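Long-range contacts in RNA methyltransferase, TrmH family (Porphyromonas gingivalis, PDB 2I6D), which probably binds RNA and transfers a methyl group to it, as expected of a SPOUT-class methyltransferase of the TrmH family: residues Thr105-Gly110 against His131-Thr136; Pro178-Phe183 against Glu199-Val204; Val49-Met54 against Leu69-Asp74. One frame throughout, in Å; residues are numbered along the deposited sequence.

Interaction 1. Residues Thr105-Gly110 against His131-Thr136; sequences TLLLDG and HVWLGT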
ATOM      1  N   THR A 105     -11.414   2.512  -6.784  1.00 31.68           N
ATOM      2  CA  THR A 105     -10.869   2.021  -5.533  1.00 31.32           C
ATOM      3  C   THR A 105     -10.466   0.574  -5.751  1.00 32.62           C
ATOM      4  O   THR A 105     -11.277  -0.235  -6.217  1.00 32.50           O
ATOM      5  CB  THR A 105     -11.954   2.115  -4.446  1.00 31.81           C
ATOM      6  OG1 THR A 105     -12.323   3.495  -4.290  1.00 30.46           O
ATOM      7  CG2 THR A 105     -11.462   1.546  -3.088  1.00 30.88           C
ATOM      8  N   LEU A 106      -9.215   0.246  -5.424  1.00 30.97           N
ATOM      9  CA  LEU A 106      -8.709  -1.104  -5.585  1.00 30.78           C
ATOM     10  C   LEU A 106      -8.945  -1.916  -4.341  1.00 30.81           C
ATOM     11  O   LEU A 106      -8.832  -1.393  -3.209  1.00 32.06           O
ATOM     12  CB  LEU A 106      -7.204  -1.103  -5.904  1.00 29.98           C
ATOM     13  CG  LEU A 106      -6.803  -0.233  -7.072  1.00 30.72           C
ATOM     14  CD1 LEU A 106      -5.284  -0.425  -7.258  1.00 34.69           C
ATOM     15  CD2 LEU A 106      -7.614  -0.618  -8.332  1.00 31.97           C
ATOM     16  N   LEU A 107      -9.324  -3.177  -4.543  0.50 30.56           N
ATOM     17  CA  LEU A 107      -9.337  -4.124  -3.454  0.50 30.48           C
ATOM     18  C   LEU A 107      -8.411  -5.278  -3.823  0.50 30.61           C
ATOM     19  O   LEU A 107      -8.575  -5.906  -4.864  0.50 30.39           O
ATOM     20  CB  LEU A 107     -10.756  -4.636  -3.165  0.50 30.51           C
ATOM     21  CG  LEU A 107     -10.960  -5.535  -1.925  0.50 31.60           C
ATOM     22  CD1 LEU A 107     -10.453  -6.943  -2.130  0.50 32.60           C
ATOM     23  CD2 LEU A 107     -10.344  -4.981  -0.691  0.50 34.78           C
ATOM     24  N   LEU A 108      -7.445  -5.542  -2.961  1.00 30.25           N
ATOM     25  CA  LEU A 108      -6.506  -6.640  -3.167  1.00 31.86           C
ATOM     26  C   LEU A 108      -6.974  -7.803  -2.319  1.00 31.65           C
ATOM     27  O   LEU A 108      -6.884  -7.757  -1.089  1.00 32.18           O
ATOM     28  CB  LEU A 108      -5.097  -6.224  -2.748  1.00 32.26           C
ATOM     29  CG  LEU A 108      -4.568  -4.939  -3.393  1.00 33.83           C
ATOM     30  CD1 LEU A 108      -3.070  -4.883  -3.132  1.00 36.30           C
ATOM     31  CD2 LEU A 108      -4.881  -4.894  -4.914  1.00 34.10           C
ATOM     32  N   ASP A 109      -7.483  -8.848  -2.973  1.00 31.99           N
ATOM     33  CA  ASP A 109      -8.019 -10.042  -2.260  1.00 32.39           C
ATOM     34  C   ASP A 109      -6.936 -11.122  -2.189  1.00 32.70           C
ATOM     35  O   ASP A 109      -6.756 -11.857  -3.166  1.00 32.96           O
ATOM     36  CB  ASP A 109      -9.231 -10.617  -3.029  1.00 32.29           C
ATOM     37  CG  ASP A 109      -9.816 -11.876  -2.387  1.00 33.71           C
ATOM     38  OD1 ASP A 109      -9.680 -12.053  -1.157  1.00 34.29           O
ATOM     39  OD2 ASP A 109     -10.457 -12.692  -3.107  1.00 33.70           O
ATOM     40  N   GLY A 110      -6.230 -11.227  -1.064  1.00 32.24           N
ATOM     41  CA  GLY A 110      -5.227 -12.289  -0.887  1.00 31.55           C
ATOM     42  C   GLY A 110      -3.993 -12.119  -1.764  1.00 30.52           C
ATOM     43  O   GLY A 110      -3.397 -13.102  -2.215  1.00 30.39           O
ATOM     44  N   HIS A 131      -7.581   5.308  -2.971  1.00 30.77           N
ATOM     45  CA  HIS A 131      -7.820   4.315  -1.914  1.00 31.28           C
ATOM     46  C   HIS A 131      -7.512   2.951  -2.389  1.00 30.97           C
ATOM     47  O   HIS A 131      -7.915   2.567  -3.492  1.00 31.04           O
ATOM     48  CB  HIS A 131      -9.293   4.336  -1.412  1.00 31.26           C
ATOM     49  CG  HIS A 131      -9.649   5.594  -0.703  1.00 30.51           C
ATOM     50  ND1 HIS A 131      -9.397   5.783   0.635  1.00 31.37           N
ATOM     51  CD2 HIS A 131     -10.169   6.758  -1.159  1.00 30.41           C
ATOM     52  CE1 HIS A 131      -9.774   7.003   0.983  1.00 31.28           C
ATOM     53  NE2 HIS A 131     -10.247   7.614  -0.087  1.00 31.66           N
ATOM     54  N   VAL A 132      -6.796   2.209  -1.547  1.00 32.29           N
ATOM     55  CA  VAL A 132      -6.457   0.804  -1.848  1.00 32.29           C
ATOM     56  C   VAL A 132      -6.832   0.027  -0.592  1.00 31.26           C
ATOM     57  O   VAL A 132      -6.319   0.285   0.515  1.00 32.08           O
ATOM     58  CB  VAL A 132      -4.950   0.578  -2.211  1.00 32.22           C
ATOM     59  CG1 VAL A 132      -4.624  -0.918  -2.306  1.00 33.79           C
ATOM     60  CG2 VAL A 132      -4.572   1.291  -3.532  1.00 33.61           C
ATOM     61  N   TRP A 133      -7.736  -0.927  -0.759  1.00 29.54           N
ATOM     62  CA  TRP A 133      -8.153  -1.740   0.353  1.00 29.08           C
ATOM     63  C   TRP A 133      -7.453  -3.078   0.293  1.00 28.78           C
ATOM     64  O   TRP A 133      -7.169  -3.587  -0.799  1.00 29.02           O
ATOM     65  CB  TRP A 133      -9.671  -2.000   0.307  1.00 28.52           C
ATOM     66  CG  TRP A 133     -10.576  -0.797   0.274  1.00 27.42           C
ATOM     67  CD1 TRP A 133     -10.275   0.511   0.585  1.00 28.75           C
ATOM     68  CD2 TRP A 133     -11.949  -0.845  -0.018  1.00 27.91           C
ATOM     69  NE1 TRP A 133     -11.410   1.287   0.445  1.00 28.77           N
ATOM     70  CE2 TRP A 133     -12.451   0.470   0.067  1.00 28.61           C
ATOM     71  CE3 TRP A 133     -12.815  -1.886  -0.388  1.00 27.60           C
ATOM     72  CZ2 TRP A 133     -13.789   0.777  -0.202  1.00 26.19           C
ATOM     73  CZ3 TRP A 133     -14.159  -1.584  -0.651  1.00 29.93           C
ATOM     74  CH2 TRP A 133     -14.629  -0.251  -0.539  1.00 27.97           C
ATOM     75  N   LEU A 134      -7.186  -3.655   1.452  1.00 28.17           N
ATOM     76  CA  LEU A 134      -6.434  -4.904   1.523  1.00 29.54           C
ATOM     77  C   LEU A 134      -7.262  -5.981   2.209  1.00 29.39           C
ATOM     78  O   LEU A 134      -7.623  -5.879   3.396  1.00 30.00           O
ATOM     79  CB  LEU A 134      -5.089  -4.673   2.243  1.00 30.18           C
ATOM     80  CG  LEU A 134      -4.333  -3.648   1.407  1.00 33.35           C
ATOM     81  CD1 LEU A 134      -3.908  -2.398   2.189  1.00 37.73           C
ATOM     82  CD2 LEU A 134      -3.227  -4.247   0.559  1.00 33.62           C
ATOM     83  N   GLY A 135      -7.599  -7.017   1.464  1.00 28.63           N
ATOM     84  CA  GLY A 135      -8.433  -8.070   2.031  1.00 28.50           C
ATOM     85  C   GLY A 135      -7.637  -9.162   2.700  1.00 30.08           C
ATOM     86  O   GLY A 135      -6.424  -9.044   2.875  1.00 30.06           O
ATOM     87  N   THR A 136      -8.343 -10.243   3.032  1.00 30.04           N
ATOM     88  CA  THR A 136      -7.824 -11.398   3.727  1.00 30.76           C
ATOM     89  C   THR A 136      -6.529 -11.913   3.121  1.00 30.04           C
ATOM     90  O   THR A 136      -6.500 -12.289   1.957  1.00 31.53           O
ATOM     91  CB  THR A 136      -8.878 -12.555   3.694  1.00 31.38           C
ATOM     92  OG1 THR A 136     -10.078 -12.121   4.344  1.00 34.23           O
ATOM     93  CG2 THR A 136      -8.357 -13.839   4.377  1.00 30.22           C
TER
HETATM   94  O   HOH W   1     -10.344 -10.762   0.938  1.00 41.82           O
HETATM   95  O   HOH W   2      -8.280 -14.223  -0.016  1.00 49.97           O
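A beta-alpha-beta unit brings strands 104-109 and 131-134 together as parallel neighbours in the sheet of the SPOUT domain, their axes 4.7 Å apart at closest and 19° from parallel. The backbone bonds alternate in direction: Trp-133 N gives to Leu-106 O (2.7 Å), Leu-108 N to Trp-133 O (2.9 Å), and Gly-135 N to Leu-108 O (2.8 Å). On one face of the sheet, CG2 of Thr-105 lies over the five-membered ring of Trp-133 in a CH-pi contact, 3.6 Å from its centroid. CG2 stands anti to the backbone N, which sets it over the indole, while OG1 hydrogen-bonds Gly-103 O. In one of two conformers CD2 of Leu-107 lies at the indole edge. The other face is aliphatic: Leu-108 and Leu-134 run side by side, CD1 to CD2 at 3.7 Å, and Val-132 fits beside Leu-106 and Leu-108. Beyond Leu-108 and Leu-134, a water joins Asp-109 OD1 (2.5 Å) to Thr-136 N (2.9 Å), while OD2 takes Ser-213 N. Helix 114-127 covers the Leu-106, Leu-108 and Val-132 face; strands 201-206 and 158-161 flank the pair, and Phe-172 of helix 165-174 meets the Trp-133 ring.

Interaction 2. Residues Pro178-Phe183 against Glu199-Val204; sequences PVYGAF and EPAILV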
ATOM      1  N   PRO A 178     -20.681   0.051  -8.280  1.00 33.36           N
ATOM      2  CA  PRO A 178     -20.336  -1.109  -9.075  1.00 33.39           C
ATOM      3  C   PRO A 178     -19.065  -1.777  -8.550  1.00 32.78           C
ATOM      4  O   PRO A 178     -18.107  -1.095  -8.148  1.00 32.71           O
ATOM      5  CB  PRO A 178     -20.054  -0.518 -10.477  1.00 33.85           C
ATOM      6  CG  PRO A 178     -19.771   0.932 -10.226  1.00 33.76           C
ATOM      7  CD  PRO A 178     -20.563   1.315  -9.034  1.00 33.24           C
ATOM      8  N   VAL A 179     -19.074  -3.096  -8.569  1.00 31.53           N
ATOM      9  CA  VAL A 179     -17.960  -3.882  -8.098  1.00 31.14           C
ATOM     10  C   VAL A 179     -17.414  -4.714  -9.249  1.00 31.81           C
ATOM     11  O   VAL A 179     -18.023  -5.698  -9.677  1.00 34.11           O
ATOM     12  CB  VAL A 179     -18.342  -4.789  -6.893  1.00 31.11           C
ATOM     13  CG1 VAL A 179     -17.103  -5.518  -6.379  1.00 31.15           C
ATOM     14  CG2 VAL A 179     -18.984  -3.959  -5.771  1.00 28.61           C
ATOM     15  N   TYR A 180     -16.262  -4.304  -9.744  1.00 30.63           N
ATOM     16  CA  TYR A 180     -15.612  -4.973 -10.861  1.00 31.23           C
ATOM     17  C   TYR A 180     -14.582  -5.947 -10.310  1.00 31.40           C
ATOM     18  O   TYR A 180     -14.061  -5.761  -9.196  1.00 31.39           O
ATOM     19  CB  TYR A 180     -14.907  -3.931 -11.739  1.00 31.47           C
ATOM     20  CG  TYR A 180     -15.869  -3.006 -12.407  1.00 30.27           C
ATOM     21  CD1 TYR A 180     -16.275  -1.825 -11.787  1.00 31.16           C
ATOM     22  CD2 TYR A 180     -16.369  -3.299 -13.673  1.00 31.44           C
ATOM     23  CE1 TYR A 180     -17.169  -0.971 -12.405  1.00 31.92           C
ATOM     24  CE2 TYR A 180     -17.253  -2.454 -14.305  1.00 33.28           C
ATOM     25  CZ  TYR A 180     -17.648  -1.288 -13.663  1.00 32.87           C
ATOM     26  OH  TYR A 180     -18.548  -0.441 -14.270  1.00 33.97           O
ATOM     27  N   GLY A 181     -14.322  -7.000 -11.068  1.00 31.78           N
ATOM     28  CA  GLY A 181     -13.312  -7.996 -10.698  1.00 31.64           C
ATOM     29  C   GLY A 181     -12.545  -8.463 -11.910  1.00 32.52           C
ATOM     30  O   GLY A 181     -13.122  -8.626 -12.998  1.00 32.38           O
ATOM     31  N   ALA A 182     -11.251  -8.725 -11.718  1.00 32.20           N
ATOM     32  CA  ALA A 182     -10.388  -9.202 -12.790  1.00 32.15           C
ATOM     33  C   ALA A 182     -10.367 -10.737 -12.780  1.00 33.03           C
ATOM     34  O   ALA A 182      -9.989 -11.354 -11.765  1.00 32.48           O
ATOM     35  CB  ALA A 182      -8.976  -8.652 -12.606  1.00 32.49           C
ATOM     36  N   PHE A 183     -10.827 -11.334 -13.880  1.00 32.09           N
ATOM     37  CA  PHE A 183     -10.960 -12.788 -13.987  1.00 33.75           C
ATOM     38  C   PHE A 183     -10.378 -13.259 -15.293  1.00 34.52           C
ATOM     39  O   PHE A 183     -10.153 -12.455 -16.196  1.00 34.23           O
ATOM     40  CB  PHE A 183     -12.428 -13.193 -13.953  1.00 33.86           C
ATOM     41  CG  PHE A 183     -13.080 -12.977 -12.610  1.00 35.64           C
ATOM     42  CD1 PHE A 183     -12.999 -13.952 -11.616  1.00 37.80           C
ATOM     43  CD2 PHE A 183     -13.776 -11.805 -12.346  1.00 35.92           C
ATOM     44  CE1 PHE A 183     -13.610 -13.749 -10.363  1.00 36.25           C
ATOM     45  CE2 PHE A 183     -14.382 -11.593 -11.117  1.00 35.77           C
ATOM     46  CZ  PHE A 183     -14.313 -12.583 -10.127  1.00 36.20           C
ATOM     47  N   GLU A 199     -15.465   8.650 -10.601  1.00 28.06           N
ATOM     48  CA  GLU A 199     -16.734   8.092 -10.138  1.00 28.63           C
ATOM     49  C   GLU A 199     -16.493   6.898  -9.227  1.00 29.34           C
ATOM     50  O   GLU A 199     -15.497   6.226  -9.368  1.00 29.17           O
ATOM     51  CB  GLU A 199     -17.601   7.677 -11.313  1.00 27.71           C
ATOM     52  CG  GLU A 199     -18.052   8.866 -12.159  1.00 27.80           C
ATOM     53  CD  GLU A 199     -18.932   8.437 -13.319  1.00 31.03           C
ATOM     54  OE1 GLU A 199     -20.148   8.243 -13.096  1.00 31.31           O
ATOM     55  OE2 GLU A 199     -18.424   8.313 -14.449  1.00 28.75           O
ATOM     56  N   PRO A 200     -17.400   6.660  -8.267  1.00 30.38           N
ATOM     57  CA  PRO A 200     -17.206   5.546  -7.340  1.00 31.35           C
ATOM     58  C   PRO A 200     -17.262   4.182  -8.035  1.00 31.61           C
ATOM     59  O   PRO A 200     -18.170   3.895  -8.797  1.00 31.66           O
ATOM     60  CB  PRO A 200     -18.350   5.731  -6.322  1.00 31.68           C
ATOM     61  CG  PRO A 200     -19.397   6.514  -7.032  1.00 30.43           C
ATOM     62  CD  PRO A 200     -18.631   7.429  -7.969  1.00 30.14           C
ATOM     63  N   ALA A 201     -16.246   3.358  -7.805  1.00 31.21           N
ATOM     64  CA  ALA A 201     -16.241   2.000  -8.333  1.00 29.88           C
ATOM     65  C   ALA A 201     -15.203   1.243  -7.540  1.00 29.46           C
ATOM     66  O   ALA A 201     -14.201   1.810  -7.142  1.00 28.24           O
ATOM     67  CB  ALA A 201     -15.815   1.965  -9.820  1.00 28.94           C
ATOM     68  N   ILE A 202     -15.440  -0.040  -7.346  1.00 28.43           N
ATOM     69  CA  ILE A 202     -14.451  -0.889  -6.686  1.00 28.78           C
ATOM     70  C   ILE A 202     -13.950  -1.885  -7.717  1.00 29.19           C
ATOM     71  O   ILE A 202     -14.759  -2.425  -8.499  1.00 29.07           O
ATOM     72  CB  ILE A 202     -15.080  -1.622  -5.470  1.00 28.56           C
ATOM     73  CG1 ILE A 202     -15.533  -0.597  -4.400  1.00 27.10           C
ATOM     74  CG2 ILE A 202     -14.096  -2.655  -4.919  1.00 29.39           C
ATOM     75  CD1 ILE A 202     -16.692  -1.124  -3.494  1.00 28.15           C
ATOM     76  N   LEU A 203     -12.632  -2.116  -7.730  1.00 28.12           N
ATOM     77  CA  LEU A 203     -12.020  -3.080  -8.632  1.00 29.06           C
ATOM     78  C   LEU A 203     -11.251  -4.085  -7.795  1.00 29.46           C
ATOM     79  O   LEU A 203     -10.279  -3.748  -7.096  1.00 30.32           O
ATOM     80  CB  LEU A 203     -11.058  -2.380  -9.627  1.00 28.65           C
ATOM     81  CG  LEU A 203     -10.155  -3.285 -10.481  1.00 28.67           C
ATOM     82  CD1 LEU A 203     -11.023  -4.268 -11.296  1.00 27.36           C
ATOM     83  CD2 LEU A 203      -9.311  -2.405 -11.442  1.00 29.42           C
ATOM     84  N   VAL A 204     -11.686  -5.323  -7.886  1.00 28.41           N
ATOM     85  CA  VAL A 204     -11.124  -6.388  -7.067  1.00 28.60           C
ATOM     86  C   VAL A 204     -10.049  -7.132  -7.849  1.00 29.39           C
ATOM     87  O   VAL A 204     -10.289  -7.582  -8.990  1.00 29.21           O
ATOM     88  CB  VAL A 204     -12.211  -7.411  -6.618  1.00 28.50           C
ATOM     89  CG1 VAL A 204     -11.578  -8.526  -5.728  1.00 27.84           C
ATOM     90  CG2 VAL A 204     -13.417  -6.688  -5.841  1.00 27.15           C
TER
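Val-179 faces Ile-202 and Val-204 across two parallel strands, its CG1 3.9 Å from Val-204 CG2 and its CG2 4.3 Å from Ile-202 CD1. The first torsion of Val-179 (-176°) splits the two methyls between these neighbours, and Leu-169 of helix 165-174 packs on both Val-179 and Ile-202. Gly-181 has no side chain on this face; within the same segment, the ring of Phe-183 curls back toward it. On the other face CB of Tyr-180 rests against CD1 of Leu-203 (3.9 Å), while CE1 of the phenol ring reaches Ala-201 CB at 4.1 Å, near the ring plane. Ile-202 O also lies in that plane, at the ring edge; Trp-253 of helix 242-255 meets the ring edge-to-face.

Between the two apolar layers runs the polar backbone. Ile-202 N bonds to Pro-178 O (3.0 Å) and Tyr-180 N to Ile-202 O (2.7 Å). Val-204 N gives to Tyr-180 O (2.7 Å), and Ala-182 N closes the series on Val-204 O (3.1 Å). No side-chain hydrogen bond or salt bridge crosses here: the main chain sets the register, and close-fitting hydrocarbon and aromatic groups on both faces probably keep water from most of its bonds.

Interaction 3. Residues Val49-Met54 against Leu69-Asp74; sequences VGTAAM and LPESFD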
ATOM      1  N   VAL A  49      15.442   9.861  13.741  1.00 28.59           N
ATOM      2  CA  VAL A  49      16.821   9.556  14.144  1.00 29.47           C
ATOM      3  C   VAL A  49      17.660   9.670  12.875  1.00 29.21           C
ATOM      4  O   VAL A  49      17.317   9.075  11.844  1.00 28.43           O
ATOM      5  CB  VAL A  49      16.868   8.135  14.687  1.00 30.34           C
ATOM      6  CG1 VAL A  49      18.260   7.643  14.837  1.00 34.67           C
ATOM      7  CG2 VAL A  49      16.156   8.083  16.045  1.00 31.10           C
ATOM      8  N   GLY A  50      18.711  10.470  12.914  1.00 28.44           N
ATOM      9  CA  GLY A  50      19.527  10.602  11.726  1.00 28.04           C
ATOM     10  C   GLY A  50      20.798  11.368  11.996  1.00 28.11           C
ATOM     11  O   GLY A  50      20.986  11.907  13.078  1.00 27.85           O
ATOM     12  N   THR A  51      21.665  11.427  10.993  1.00 27.20           N
ATOM     13  CA  THR A  51      22.847  12.261  11.075  1.00 27.09           C
ATOM     14  C   THR A  51      22.422  13.704  10.869  1.00 27.45           C
ATOM     15  O   THR A  51      21.379  13.964  10.258  1.00 27.80           O
ATOM     16  CB  THR A  51      23.864  11.891   9.992  1.00 27.46           C
ATOM     17  OG1 THR A  51      23.230  11.978   8.702  1.00 26.08           O
ATOM     18  CG2 THR A  51      24.405  10.487  10.212  1.00 24.98           C
ATOM     19  N   ALA A  52      23.235  14.638  11.370  1.00 27.19           N
ATOM     20  CA  ALA A  52      22.971  16.073  11.225  1.00 26.94           C
ATOM     21  C   ALA A  52      22.623  16.469   9.791  1.00 27.54           C
ATOM     22  O   ALA A  52      21.682  17.249   9.572  1.00 27.14           O
ATOM     23  CB  ALA A  52      24.174  16.899  11.739  1.00 27.59           C
ATOM     24  N   ALA A  53      23.364  15.934   8.816  1.00 27.70           N
ATOM     25  CA  ALA A  53      23.155  16.300   7.401  1.00 28.54           C
ATOM     26  C   ALA A  53      21.771  15.855   6.915  1.00 28.69           C
ATOM     27  O   ALA A  53      21.142  16.535   6.101  1.00 28.31           O
ATOM     28  CB  ALA A  53      24.264  15.726   6.513  1.00 28.27           C
HETATM   29  N   MSE A  54      21.298  14.729   7.437  1.00 28.79           N
HETATM   30  CA  MSE A  54      19.952  14.245   7.117  1.00 28.97           C
HETATM   31  C   MSE A  54      18.870  15.052   7.818  1.00 28.95           C
HETATM   32  O   MSE A  54      17.863  15.409   7.204  1.00 28.98           O
HETATM   33  CB  MSE A  54      19.817  12.754   7.428  1.00 29.72           C
HETATM   34  CG  MSE A  54      20.735  11.870   6.579  1.00 31.40           C
HETATM   35 SE   MSE A  54      20.263  11.968   4.681  1.00 46.03          SE
HETATM   36  CE  MSE A  54      21.604  13.281   4.075  1.00 39.68           C
ATOM     37  N   LEU A  69      22.529  11.640  15.360  1.00 29.60           N
ATOM     38  CA  LEU A  69      23.559  10.627  15.547  1.00 30.16           C
ATOM     39  C   LEU A  69      24.855  10.985  14.823  1.00 29.61           C
ATOM     40  O   LEU A  69      24.817  11.626  13.767  1.00 29.71           O
ATOM     41  CB  LEU A  69      23.039   9.277  15.060  1.00 30.64           C
ATOM     42  CG  LEU A  69      21.884   8.668  15.865  1.00 32.70           C
ATOM     43  CD1 LEU A  69      21.430   7.413  15.187  1.00 35.53           C
ATOM     44  CD2 LEU A  69      22.283   8.367  17.288  1.00 34.01           C
ATOM     45  N   PRO A  70      26.007  10.552  15.360  1.00 29.36           N
ATOM     46  CA  PRO A  70      27.248  10.904  14.677  1.00 29.10           C
ATOM     47  C   PRO A  70      27.366  10.130  13.378  1.00 29.22           C
ATOM     48  O   PRO A  70      26.729   9.083  13.216  1.00 28.44           O
ATOM     49  CB  PRO A  70      28.334  10.448  15.663  1.00 29.61           C
ATOM     50  CG  PRO A  70      27.695   9.327  16.415  1.00 29.72           C
ATOM     51  CD  PRO A  70      26.248   9.723  16.558  1.00 28.97           C
ATOM     52  N   GLU A  71      28.186  10.652  12.476  1.00 29.21           N
ATOM     53  CA  GLU A  71      28.562   9.990  11.227  1.00 30.13           C
ATOM     54  C   GLU A  71      29.032   8.545  11.469  1.00 29.09           C
ATOM     55  O   GLU A  71      28.746   7.650  10.668  1.00 29.24           O
ATOM     56  CB  GLU A  71      29.696  10.792  10.575  1.00 30.99           C
ATOM     57  CG  GLU A  71      29.630  10.896   9.054  1.00 36.01           C
ATOM     58  CD  GLU A  71      28.277  11.373   8.551  1.00 40.74           C
ATOM     59  OE1 GLU A  71      27.562  10.550   7.939  1.00 43.64           O
ATOM     60  OE2 GLU A  71      27.910  12.554   8.777  1.00 43.46           O
ATOM     61  N   SER A  72      29.702   8.321  12.598  1.00 27.24           N
ATOM     62  CA  SER A  72      30.211   6.989  12.945  1.00 26.80           C
ATOM     63  C   SER A  72      29.159   5.958  13.365  1.00 26.99           C
ATOM     64  O   SER A  72      29.462   4.764  13.405  1.00 27.08           O
ATOM     65  CB  SER A  72      31.235   7.097  14.065  1.00 26.28           C
ATOM     66  OG  SER A  72      30.610   7.542  15.249  1.00 25.12           O
ATOM     67  N   PHE A  73      27.959   6.407  13.731  1.00 27.05           N
ATOM     68  CA  PHE A  73      26.908   5.481  14.160  1.00 27.20           C
ATOM     69  C   PHE A  73      26.597   4.488  13.039  1.00 26.84           C
ATOM     70  O   PHE A  73      26.442   4.879  11.894  1.00 27.20           O
ATOM     71  CB  PHE A  73      25.624   6.217  14.539  1.00 27.95           C
ATOM     72  CG  PHE A  73      24.485   5.289  14.922  1.00 27.37           C
ATOM     73  CD1 PHE A  73      24.360   4.830  16.226  1.00 29.08           C
ATOM     74  CD2 PHE A  73      23.554   4.871  13.973  1.00 29.96           C
ATOM     75  CE1 PHE A  73      23.317   3.965  16.593  1.00 28.56           C
ATOM     76  CE2 PHE A  73      22.497   4.011  14.331  1.00 29.09           C
ATOM     77  CZ  PHE A  73      22.390   3.555  15.646  1.00 28.50           C
ATOM     78  N   ASP A  74      26.505   3.208  13.390  1.00 26.17           N
ATOM     79  CA  ASP A  74      26.227   2.172  12.415  1.00 25.57           C
ATOM     80  C   ASP A  74      24.730   1.894  12.311  1.00 24.88           C
ATOM     81  O   ASP A  74      24.157   1.202  13.154  1.00 23.86           O
ATOM     82  CB  ASP A  74      26.982   0.895  12.777  1.00 24.87           C
ATOM     83  CG  ASP A  74      26.886  -0.159  11.704  1.00 24.58           C
ATOM     84  OD1 ASP A  74      26.025  -0.032  10.804  1.00 24.88           O
ATOM     85  OD2 ASP A  74      27.669  -1.133  11.761  1.00 26.09           O
TER
HETATM   86  O   HOH W   3      24.840  11.379   6.710  1.00 47.52           O
HETATM   87  O   HOH W   4      25.755  13.883  12.433  1.00 35.14           O
HETATM   88  O   HOH W   5      26.011  14.449   9.447  1.00 50.27           O
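The carboxylate of Glu-71 comes up beside Thr-51, with OE1 3.9 Å from the CG2 methyl, and a water bound to Thr-51 OG1 (2.6 Å) also donates to OE1. The other carboxylate oxygen, OE2, receives a water at 2.8 Å that in turn accepts from Ala-53 N. The second flat group, the ring of Phe-73, has Leu-69 CD1 over one face, a contact within 69-74 and doubtful because CD1 sits too close to Val-49 CG1; Phe-75 meets this ring edge-to-face.

Thr-51 is the N-cap of helix 52-56. A first torsion of 56° sets OG1 between the backbone N and the carbonyl carbon, and CG2 is thereby left to lie alongside Leu-69 O and the Glu-71 carboxylate. A third water accepts from Ala-52 N and donates to Leu-69 O, both at 2.8 Å. The start of the helix thus meets the 69-74 segment largely through water, and its partial positive end may slightly favour a charged Glu-71 carboxylate. One direct hydrogen bond crosses, Leu-69 N to Gly-50 O (2.8 Å), with the donor 37° out of the carbonyl plane; Thr-51 CA adds a CA-H...O contact to Leu-69 O.

After Leu-69 the chain makes a type I turn, Pro-70 to Phe-73. Strand 65-69 lies at the border of the four-stranded sheet, parallel to strand 45-51, whose other neighbour is the antiparallel strand 87-92.

In the fold
Along the chain interaction 3 comes first, then interaction 1, then interaction 2, each closing before the next opens. Interactions 1 and 2 belong to one seven-stranded parallel sheet, with centres about 11 Å apart. Strands 104-109 and 201-206 are neighbours there, probably joined by hydrogen bonds from Leu-203 N to Thr-105 O and from Leu-107 N to Leu-203 O. Across this sheet of the SPOUT methylase domain the order runs 131-134, 104-109, 201-206, 179-182. Interaction 3 lies in the separate, mixed four-stranded sheet of the MRM3-like substrate-binding domain, its centre about 38 Å from that of interaction 1 and about 46 Å from that of interaction 2. This division is consistent with one domain for methyl transfer and another for RNA recognition.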